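Local coordinates for protein 2-oxoglutarate-dependent dioxygenase DAO (Oryza sativa subsp. indica, PDB 6KUN) that probably catalyses the irreversible, iron- and 2-oxoglutarate-dependent oxidation of the auxin indole-3-acetic acid to inactive 2-oxoindole-3-acetic acid, at residues B[268-271]-B[272-276]; B[277-280]-B[281-284]. All blocks are in the same frame, centred on the assembly; numbering follows the deposited sequence.

Interaction 1: residues B[268-271]-B[272-276]; sequences HPRR and YREFK
Arg-270 runs forward along the chain to meet Tyr-272 and Glu-274, while the Tyr-272 ring packs back against Arg-271. The contact is local and lies on the surface, in the loop that leads into the short strand 275-276. CG of Arg-270 is anti to the backbone N (chi1 179°). The chain then bends at chi2, and the guanidinium comes to lie against the next residues. The carbonyl oxygen of Tyr-272 sits over one face of the guanidinium. It is modelled too close for its exact position to be trusted, and the angles do not make a hydrogen bond. Glu-274 approaches from the edge, near the guanidinium plane. CG of Glu-274 is 3.3 Å from NH2 of Arg-270, so the methylene makes this touch. The two side chains cross at about a right angle, and the guanidinium and carboxylate planes are 53° apart. NH2 of Arg-270 stays 4.6 Å from OE2 of Glu-274, beyond a salt bridge. That OE2 is instead hydrogen-bonded to Ser-258 OG. CG of Tyr-272 is anti to its own carbonyl carbon (chi1 -56°), which sets the ring against the preceding peptide. CG of Tyr-272 is 3.4 Å from C of Arg-271, and CD2 of Tyr-272 lies 3.6 Å from CB of Arg-271. The phenol end reaches helix 217-222, where OH hydrogen-bonds to Gln-220 NE2. Backbone bonds from Arg-271 to Ala-300 and from Arg-273 to Leu-298 tie the segment to the C-terminal tail. The chemistry is thus mostly van der Waals contact with a weak electrostatic part. The opposite charges of Arg-270 and Glu-274 probably attract at a distance, but the firm polar bonds of this loop run to other parts of the chain.

Interaction 2: residues B[277-280]-B[281-284]; sequences YDDY and RRLR. With IAC (1H-indol-3-ylacetic acid), chain H.
The start of helix 277-287 forms one wall of the indole-3-acetic acid pocket. Arg-281 and Arg-284 belong to the pocket, and each packs on the tyrosine four residues earlier, Tyr-277 and Tyr-280. Four helical backbone bonds hold these two turns, among them Arg-281 N to Tyr-277 O at 2.9 Å and Arg-284 N to Tyr-280 O at 3.0 Å. In each pair an arginine methylene lies over a tyrosine face as a CH-pi contact. CG of Arg-281 is 4.1 Å from the centroid of the Tyr-277 ring. CG of Arg-284 is 4.2 Å from the centroid of the Tyr-280 ring. Both arginines bend at chi3 (61° in Arg-281, 50° in Arg-284), beyond the methylenes that lie over the rings, and turn their heads to the ligand. NE of Arg-281 is 3.4 Å from C8 of the indole. The Arg-284 guanidinium presents its edge to the benzo ring, with NE 3.0 Å from C5. NH1 of Arg-284 makes a salt bridge to Asp-217 OD2, which also bonds Tyr-280 OH, while NH2 bonds Thr-174 O. A leucine in place of Arg-284 would probably leave Asp-217 without its positive mate and strip the polar edge from beside the indole. On the outer side, a water is held by Asp-278 OD1 and, weakly, by Arg-281 NH1. Strand 275-276 leads directly into this helix. Asp-217 at the start of helix 217-222 and Thr-174 just after strand 168-173 fix its pocket side, and Tyr-277 OH bonds Ser-176 beyond that strand.

The two interactions follow each other along the chain, with centres about 15 Å apart. Interaction 1 lies in the surface loop and the short strand 275-276, and interaction 2 forms the first turns of the helix after it. Phe-275 joins them: its CE2 is 3.5 Å from Tyr-280 CB, and the two rings meet at about 55°. Helix 217-222 serves both, through Gln-220 for the loop and Asp-217 for the helix. Interaction 1 lies away from the iron and ligand sites. In interaction 2, Arg-281 and Arg-284 line the indole-3-acetic acid pocket. The Arg-284 side chain is about 5 Å from that of His-173, a predicted iron ligand, and about 8 Å from bound 2-oxoglutarate.

Interaction 1: residues B[268-271]-B[272-276]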
loop_
_atom_site.group_PDB
_atom_site.type_symbol
_atom_site.label_atom_id
_atom_site.label_comp_id
_atom_site.label_asym_id
_atom_site.label_seq_id
_atom_site.Cartn_x
_atom_site.Cartn_y
_atom_site.Cartn_z
ATOM N N HIS B 268 31.672 20.231 -24.818
ATOM C CA HIS B 268 31.375 18.822 -24.554
ATOM C C HIS B 268 31.538 18.072 -25.874
ATOM O O HIS B 268 30.570 17.892 -26.621
ATOM C CB HIS B 268 29.972 18.643 -23.979
ATOM C CG HIS B 268 29.721 19.427 -22.726
ATOM N ND1 HIS B 268 29.368 20.759 -22.741
ATOM C CD2 HIS B 268 29.773 19.066 -21.422
ATOM C CE1 HIS B 268 29.214 21.184 -21.500
ATOM N NE2 HIS B 268 29.453 20.177 -20.681
ATOM N N PRO B 269 32.757 17.651 -26.212
ATOM C CA PRO B 269 32.967 16.910 -27.468
ATOM C C PRO B 269 32.522 15.453 -27.336
ATOM O O PRO B 269 32.402 14.909 -26.241
ATOM C CB PRO B 269 34.477 16.993 -27.689
ATOM C CG PRO B 269 35.042 17.118 -26.302
ATOM C CD PRO B 269 34.010 17.845 -25.454
ATOM N N ARG B 270 32.302 14.839 -28.484
ATOM C CA ARG B 270 31.756 13.486 -28.566
ATOM C C ARG B 270 32.548 12.474 -27.746
ATOM O O ARG B 270 33.726 12.217 -27.998
ATOM C CB ARG B 270 31.745 13.093 -30.030
ATOM C CG ARG B 270 31.222 11.674 -30.276
ATOM C CD ARG B 270 30.280 11.653 -31.462
ATOM N NE ARG B 270 29.802 10.305 -31.753
ATOM C CZ ARG B 270 29.147 9.529 -30.891
ATOM N NH1 ARG B 270 28.892 9.949 -29.663
ATOM N NH2 ARG B 270 28.756 8.319 -31.260
ATOM N N ARG B 271 31.873 11.876 -26.764
ATOM C CA ARG B 271 32.526 11.083 -25.728
ATOM C C ARG B 271 32.730 9.624 -26.117
ATOM O O ARG B 271 33.756 9.036 -25.775
ATOM C CB ARG B 271 31.715 11.130 -24.419
ATOM C CG ARG B 271 31.675 12.505 -23.749
ATOM C CD ARG B 271 32.811 12.697 -22.755
ATOM N NE ARG B 271 32.363 12.579 -21.368
ATOM C CZ ARG B 271 31.564 13.456 -20.761
ATOM N NH1 ARG B 271 31.096 14.509 -21.426
ATOM N NH2 ARG B 271 31.215 13.270 -19.495
ATOM N N TYR B 272 31.786 9.026 -26.836
ATOM C CA TYR B 272 31.796 7.594 -27.067
ATOM C C TYR B 272 31.652 7.320 -28.544
ATOM O O TYR B 272 30.934 8.043 -29.250
ATOM C CB TYR B 272 30.674 6.912 -26.292
ATOM C CG TYR B 272 30.707 7.174 -24.797
ATOM C CD1 TYR B 272 31.565 6.475 -23.970
ATOM C CD2 TYR B 272 29.864 8.097 -24.221
ATOM C CE1 TYR B 272 31.574 6.689 -22.607
ATOM C CE2 TYR B 272 29.884 8.348 -22.867
ATOM C CZ TYR B 272 30.733 7.611 -22.068
ATOM O OH TYR B 272 30.764 7.851 -20.701
ATOM N N ARG B 273 32.344 6.281 -29.006
ATOM C CA ARG B 273 32.088 5.816 -30.364
ATOM C C ARG B 273 30.684 5.226 -30.422
ATOM O O ARG B 273 30.125 4.796 -29.401
ATOM C CB ARG B 273 33.140 4.779 -30.791
ATOM C CG ARG B 273 32.879 3.374 -30.350
ATOM C CD ARG B 273 34.139 2.505 -30.489
ATOM N NE ARG B 273 35.225 2.986 -29.640
ATOM C CZ ARG B 273 36.143 2.208 -29.075
ATOM N NH1 ARG B 273 36.110 0.896 -29.255
ATOM N NH2 ARG B 273 37.080 2.744 -28.315
ATOM N N GLU B 274 30.116 5.208 -31.629
ATOM C CA GLU B 274 28.860 4.498 -31.852
ATOM C C GLU B 274 29.074 3.010 -31.572
ATOM O O GLU B 274 30.148 2.464 -31.862
ATOM C CB GLU B 274 28.355 4.691 -33.280
ATOM C CG GLU B 274 28.051 6.138 -33.650
ATOM C CD GLU B 274 27.473 6.288 -35.047
ATOM O OE1 GLU B 274 27.427 5.295 -35.803
ATOM O OE2 GLU B 274 27.078 7.414 -35.393
ATOM N N PHE B 275 28.059 2.366 -30.972
ATOM C CA PHE B 275 28.119 0.952 -30.674
ATOM C C PHE B 275 26.725 0.339 -30.722
ATOM O O PHE B 275 25.690 1.022 -30.616
ATOM C CB PHE B 275 28.835 0.679 -29.337
ATOM C CG PHE B 275 28.145 1.271 -28.117
ATOM C CD1 PHE B 275 28.428 2.573 -27.710
ATOM C CD2 PHE B 275 27.259 0.522 -27.380
ATOM C CE1 PHE B 275 27.800 3.106 -26.599
ATOM C CE2 PHE B 275 26.635 1.033 -26.265
ATOM C CZ PHE B 275 26.897 2.323 -25.887
ATOM N N LYS B 276 26.717 -0.995 -30.906
ATOM C CA LYS B 276 25.502 -1.785 -30.829
ATOM C C LYS B 276 25.248 -2.175 -29.378
ATOM O O LYS B 276 26.134 -2.730 -28.707
ATOM C CB LYS B 276 25.638 -3.057 -31.677
ATOM C CG LYS B 276 25.757 -2.785 -33.187
ATOM C CD LYS B 276 24.449 -2.243 -33.781
ATOM C CE LYS B 276 24.395 -2.430 -35.299
ATOM N NZ LYS B 276 24.713 -3.836 -35.723
#

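Interaction 2: residues B[277-280]-B[281-284]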
loop_
_atom_site.group_PDB
_atom_site.type_symbol
_atom_site.label_atom_id
_atom_site.label_comp_id
_atom_site.label_asym_id
_atom_site.label_seq_id
_atom_site.Cartn_x
_atom_site.Cartn_y
_atom_site.Cartn_z
ATOM N N TYR B 277 24.019 -1.934 -28.916
ATOM C CA TYR B 277 23.669 -2.232 -27.535
ATOM C C TYR B 277 23.945 -3.693 -27.181
ATOM O O TYR B 277 24.542 -3.997 -26.128
ATOM C CB TYR B 277 22.198 -1.895 -27.313
ATOM C CG TYR B 277 21.715 -2.305 -25.953
ATOM C CD1 TYR B 277 22.284 -1.747 -24.823
ATOM C CD2 TYR B 277 20.690 -3.240 -25.788
ATOM C CE1 TYR B 277 21.868 -2.111 -23.571
ATOM C CE2 TYR B 277 20.256 -3.588 -24.540
ATOM C CZ TYR B 277 20.845 -3.037 -23.424
ATOM O OH TYR B 277 20.420 -3.385 -22.154
ATOM N N ASP B 278 23.550 -4.592 -28.077
ATOM C CA ASP B 278 23.834 -6.011 -27.915
ATOM C C ASP B 278 25.314 -6.237 -27.624
ATOM O O ASP B 278 25.667 -6.939 -26.677
ATOM C CB ASP B 278 23.417 -6.787 -29.165
ATOM C CG ASP B 278 23.406 -8.287 -28.942
ATOM O OD1 ASP B 278 22.564 -8.766 -28.153
ATOM O OD2 ASP B 278 24.238 -8.988 -29.556
ATOM N N ASP B 279 26.180 -5.638 -28.439
ATOM C CA ASP B 279 27.616 -5.768 -28.235
ATOM C C ASP B 279 28.044 -5.208 -26.880
ATOM O O ASP B 279 28.971 -5.717 -26.248
ATOM C CB ASP B 279 28.380 -5.065 -29.358
ATOM C CG ASP B 279 28.249 -5.785 -30.707
ATOM O OD1 ASP B 279 27.795 -6.948 -30.730
ATOM O OD2 ASP B 279 28.567 -5.148 -31.742
ATOM N N TYR B 280 27.422 -4.120 -26.435
ATOM C CA TYR B 280 27.798 -3.577 -25.136
ATOM C C TYR B 280 27.406 -4.533 -24.016
ATOM O O TYR B 280 28.172 -4.718 -23.065
ATOM C CB TYR B 280 27.171 -2.185 -24.925
ATOM C CG TYR B 280 27.561 -1.617 -23.598
ATOM C CD1 TYR B 280 28.895 -1.359 -23.285
ATOM C CD2 TYR B 280 26.604 -1.409 -22.623
ATOM C CE1 TYR B 280 29.246 -0.886 -22.035
ATOM C CE2 TYR B 280 26.947 -0.941 -21.390
ATOM C CZ TYR B 280 28.255 -0.681 -21.103
ATOM O OH TYR B 280 28.550 -0.219 -19.856
ATOM N N ARG B 281 26.230 -5.182 -24.131
ATOM C CA ARG B 281 25.855 -6.211 -23.156
ATOM C C ARG B 281 26.867 -7.349 -23.096
ATOM O O ARG B 281 27.245 -7.793 -22.011
ATOM C CB ARG B 281 24.478 -6.764 -23.494
ATOM C CG ARG B 281 23.349 -5.837 -23.181
ATOM C CD ARG B 281 21.994 -6.511 -23.412
ATOM N NE ARG B 281 21.780 -7.684 -22.570
ATOM C CZ ARG B 281 20.838 -8.600 -22.800
ATOM N NH1 ARG B 281 20.041 -8.458 -23.838
ATOM N NH2 ARG B 281 20.701 -9.633 -21.995
ATOM N N ARG B 282 27.289 -7.849 -24.266
ATOM C CA ARG B 282 28.351 -8.843 -24.327
ATOM C C ARG B 282 29.573 -8.374 -23.559
ATOM O O ARG B 282 30.151 -9.124 -22.760
ATOM C CB ARG B 282 28.752 -9.104 -25.775
ATOM C CG ARG B 282 27.714 -9.699 -26.652
ATOM C CD ARG B 282 28.321 -9.964 -28.052
ATOM N NE ARG B 282 29.499 -10.829 -27.991
ATOM C CZ ARG B 282 29.469 -12.147 -28.162
ATOM N NH1 ARG B 282 28.323 -12.765 -28.402
ATOM N NH2 ARG B 282 30.569 -12.865 -28.092
ATOM N N LEU B 283 29.997 -7.127 -23.820
ATOM C CA LEU B 283 31.197 -6.588 -23.194
ATOM C C LEU B 283 31.067 -6.534 -21.677
ATOM O O LEU B 283 32.033 -6.815 -20.969
ATOM C CB LEU B 283 31.494 -5.198 -23.759
ATOM C CG LEU B 283 32.830 -4.543 -23.384
ATOM C CD1 LEU B 283 33.995 -5.234 -24.036
ATOM C CD2 LEU B 283 32.799 -3.044 -23.744
ATOM N N ARG B 284 29.897 -6.156 -21.150
ATOM C CA ARG B 284 29.691 -6.220 -19.704
ATOM C C ARG B 284 29.812 -7.666 -19.223
ATOM O O ARG B 284 30.496 -7.955 -18.229
ATOM C CB ARG B 284 28.315 -5.631 -19.316
ATOM C CG ARG B 284 28.261 -4.073 -19.370
ATOM C CD ARG B 284 26.829 -3.471 -19.146
ATOM N NE ARG B 284 26.171 -4.021 -17.961
ATOM C CZ ARG B 284 25.837 -3.342 -16.849
ATOM N NH1 ARG B 284 26.079 -2.072 -16.742
ATOM N NH2 ARG B 284 25.229 -3.986 -15.863
HETATM C C IAC H . 23.946 -6.706 -18.049
HETATM C C1 IAC H . 23.159 -7.807 -18.027
HETATM C C2 IAC H . 23.455 -8.889 -17.159
HETATM C C3 IAC H . 24.546 -8.817 -16.328
HETATM C C4 IAC H . 25.341 -7.685 -16.345
HETATM C C5 IAC H . 25.048 -6.662 -17.212
HETATM C C7 IAC H . 22.175 -7.621 -18.921
HETATM C C8 IAC H . 22.339 -6.387 -19.523
HETATM C C17 IAC H . 20.997 -8.481 -19.372
HETATM C C18 IAC H . 19.807 -8.390 -18.434
HETATM N N IAC H . 23.447 -5.821 -18.976
HETATM O O2 IAC H . 19.117 -9.430 -18.245
HETATM O O3 IAC H . 19.502 -7.298 -17.882
HETATM O O HOH W 1 20.761 -7.634 -26.378
#